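Hypothetical protein (Bacteroides uniformis ATCC 8492, PDB 4QRL) is of unknown function but adopts a lipocalin-like beta-barrel, a fold that in many relatives encloses small hydrophobic ligands. Local coordinates at residues W13-Q19 / T109-K115. Numbering follows the deposited sequence.
Sequences WQLRQYQ and TKSIFRK
W13 and F113 meet on the mostly apolar side of an antiparallel pairing, strand 11-19 against strand 109-115, that closes the eight-stranded barrel. Here packing is tight. CG of W13 stands anti to the carbonyl carbon (chi1 -67°), which brings the benzene half of the indole against the backbone at R114-K115: W13 CE3 lies 3.4 Å from K115 N and 3.8 Å from F113 CB. K115 CD sits over the six-membered ring in a CH-pi contact, 3.8 Å from its centroid. Indole NE1 bonds to L9 O, and K115 NZ to Y99 O and D8 O. With an alanine in place of W13, the K115 methylenes would probably lose their aromatic platform and a gap open beside F113. In one of its two conformers, L15 CG lies over a face of the F113 ring, 3.5 Å from F113 CE2. Between L15 and Q17 a classic beta bulge shifts the register: I112 O accepts from R16 N at 2.8 Å and weakly from Q17 N.

The Q14-R114 side is mixed and looser: I112 CD1 lies against the Q19 amide, while R16 and R114 are exposed. R114 grips Q14 OE1 side-on in the guanidinium plane, NE at 2.7 Å and NH2 at 2.9 Å. R114 NH1 lies over a face of the R16 guanidinium, two donors without a bond, a probable repulsion that Q14 OE1 may partly offset. A water links Q19 OE1 to K110 NZ, also bonded to G108 O. The packed W13/L15/F113 face thus probably supplies the apolar cohesion of the barrel closure, with the Q14-R114 bonds and the water holding solvent-side groups.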
# COMPACT_ATOMS: atom_id res chain seq x y z
N TRP A 13 -3.24 1.87 -8.06
CA TRP A 13 -3.65 0.54 -7.71
C TRP A 13 -4.71 0.54 -6.64
O TRP A 13 -4.51 1.15 -5.58
CB TRP A 13 -2.41 -0.21 -7.17
CG TRP A 13 -1.35 -0.47 -8.19
CD1 TRP A 13 -0.21 0.24 -8.38
CD2 TRP A 13 -1.26 -1.63 -9.03
NE1 TRP A 13 0.54 -0.34 -9.40
CE2 TRP A 13 -0.09 -1.49 -9.81
CE3 TRP A 13 -2.09 -2.74 -9.25
CZ2 TRP A 13 0.30 -2.46 -10.73
CZ3 TRP A 13 -1.76 -3.64 -10.26
CH2 TRP A 13 -0.58 -3.50 -10.99
N GLN A 14 -5.82 -0.14 -6.90
CA GLN A 14 -6.86 -0.25 -5.87
C GLN A 14 -6.56 -1.44 -5.00
O GLN A 14 -6.46 -2.55 -5.52
CB GLN A 14 -8.25 -0.42 -6.50
CG GLN A 14 -9.34 -0.62 -5.42
CD GLN A 14 -10.72 -0.87 -5.97
OE1 GLN A 14 -10.89 -1.48 -7.02
NE2 GLN A 14 -11.73 -0.44 -5.22
N LEU A 15 -6.45 -1.24 -3.67
CA LEU A 15 -6.23 -2.36 -2.76
C LEU A 15 -7.61 -3.00 -2.56
O LEU A 15 -8.51 -2.40 -1.97
CB LEU A 15 -5.59 -1.90 -1.43
CG LEU A 15 -4.79 -2.96 -0.62
CD1 LEU A 15 -3.91 -2.29 0.45
CD2 LEU A 15 -5.71 -3.97 0.07
N ARG A 16 -7.79 -4.17 -3.15
CA ARG A 16 -9.06 -4.88 -3.16
C ARG A 16 -9.31 -5.72 -1.94
O ARG A 16 -10.47 -5.95 -1.57
CB ARG A 16 -9.10 -5.85 -4.37
CG ARG A 16 -9.10 -5.19 -5.71
CD ARG A 16 -9.13 -6.27 -6.77
NE ARG A 16 -10.41 -6.96 -6.83
CZ ARG A 16 -10.75 -7.84 -7.77
NH1 ARG A 16 -9.90 -8.13 -8.75
NH2 ARG A 16 -11.93 -8.42 -7.74
N GLN A 17 -8.25 -6.35 -1.44
CA GLN A 17 -8.42 -7.31 -0.37
C GLN A 17 -7.17 -7.50 0.46
O GLN A 17 -6.07 -7.34 -0.05
CB GLN A 17 -8.78 -8.68 -1.04
CG GLN A 17 -9.24 -9.77 -0.11
CD GLN A 17 -9.34 -11.09 -0.84
OE1 GLN A 17 -8.43 -11.50 -1.54
NE2 GLN A 17 -10.47 -11.75 -0.70
N TYR A 18 -7.36 -7.85 1.74
CA TYR A 18 -6.28 -8.29 2.60
C TYR A 18 -6.46 -9.76 2.83
O TYR A 18 -7.58 -10.20 3.11
CB TYR A 18 -6.20 -7.57 3.95
CG TYR A 18 -5.63 -6.18 3.92
CD1 TYR A 18 -4.28 -5.96 3.68
CD2 TYR A 18 -6.42 -5.08 4.25
CE1 TYR A 18 -3.74 -4.68 3.69
CE2 TYR A 18 -5.89 -3.79 4.26
CZ TYR A 18 -4.56 -3.60 3.97
OH TYR A 18 -4.04 -2.33 4.01
N GLN A 19 -5.37 -10.54 2.79
CA GLN A 19 -5.46 -11.95 3.14
C GLN A 19 -4.58 -12.11 4.34
O GLN A 19 -3.36 -12.07 4.23
CB GLN A 19 -5.07 -12.87 1.98
CG GLN A 19 -6.04 -12.78 0.83
CD GLN A 19 -5.60 -13.64 -0.31
OE1 GLN A 19 -4.57 -14.32 -0.25
NE2 GLN A 19 -6.35 -13.59 -1.39
N THR A 109 0.76 -11.68 5.76
CA THR A 109 -0.43 -10.96 5.30
C THR A 109 -0.21 -10.48 3.87
O THR A 109 0.80 -9.84 3.58
CB THR A 109 -0.79 -9.81 6.21
OG1 THR A 109 -1.22 -10.37 7.46
CG2 THR A 109 -1.91 -8.91 5.62
N LYS A 110 -1.19 -10.75 3.00
CA LYS A 110 -1.12 -10.31 1.62
C LYS A 110 -2.05 -9.12 1.39
O LYS A 110 -3.18 -9.12 1.87
CB LYS A 110 -1.48 -11.44 0.63
CG LYS A 110 -1.19 -12.89 1.03
CD LYS A 110 0.26 -13.27 1.12
CE LYS A 110 0.47 -14.73 1.46
NZ LYS A 110 -0.26 -15.17 2.69
N SER A 111 -1.55 -8.14 0.63
CA SER A 111 -2.25 -6.94 0.14
C SER A 111 -2.49 -7.20 -1.36
O SER A 111 -1.53 -7.30 -2.12
CB SER A 111 -1.38 -5.71 0.38
OG SER A 111 -1.21 -5.44 1.76
N ILE A 112 -3.75 -7.38 -1.76
CA ILE A 112 -4.12 -7.72 -3.15
C ILE A 112 -4.61 -6.48 -3.88
O ILE A 112 -5.58 -5.87 -3.44
CB ILE A 112 -5.22 -8.81 -3.18
CG1 ILE A 112 -5.01 -10.00 -2.17
CG2 ILE A 112 -5.57 -9.21 -4.63
CD1 ILE A 112 -3.83 -10.80 -2.32
N PHE A 113 -3.99 -6.14 -5.02
CA PHE A 113 -4.36 -4.92 -5.79
C PHE A 113 -4.71 -5.19 -7.24
O PHE A 113 -4.19 -6.13 -7.84
CB PHE A 113 -3.19 -3.89 -5.83
CG PHE A 113 -2.58 -3.49 -4.52
CD1 PHE A 113 -1.69 -4.33 -3.86
CD2 PHE A 113 -2.83 -2.24 -3.97
CE1 PHE A 113 -1.12 -3.97 -2.63
CE2 PHE A 113 -2.25 -1.86 -2.75
CZ PHE A 113 -1.38 -2.72 -2.10
N ARG A 114 -5.53 -4.29 -7.83
CA ARG A 114 -5.81 -4.29 -9.26
C ARG A 114 -5.52 -2.91 -9.76
O ARG A 114 -5.73 -1.94 -9.05
CB ARG A 114 -7.26 -4.70 -9.60
CG ARG A 114 -8.36 -3.69 -9.13
CD ARG A 114 -9.77 -4.08 -9.60
NE ARG A 114 -10.79 -3.53 -8.70
CZ ARG A 114 -11.97 -4.09 -8.47
NH1 ARG A 114 -12.30 -5.23 -9.08
NH2 ARG A 114 -12.83 -3.54 -7.63
N LYS A 115 -5.00 -2.82 -11.00
CA LYS A 115 -4.66 -1.55 -11.58
C LYS A 115 -5.93 -0.69 -11.69
O LYS A 115 -7.00 -1.20 -12.02
CB LYS A 115 -4.00 -1.76 -12.95
CG LYS A 115 -3.30 -0.53 -13.50
CD LYS A 115 -2.01 -0.21 -12.73
CE LYS A 115 -0.88 0.07 -13.66
NZ LYS A 115 -0.15 -1.15 -14.10
O HOH W 1 -3.02 -15.97 1.52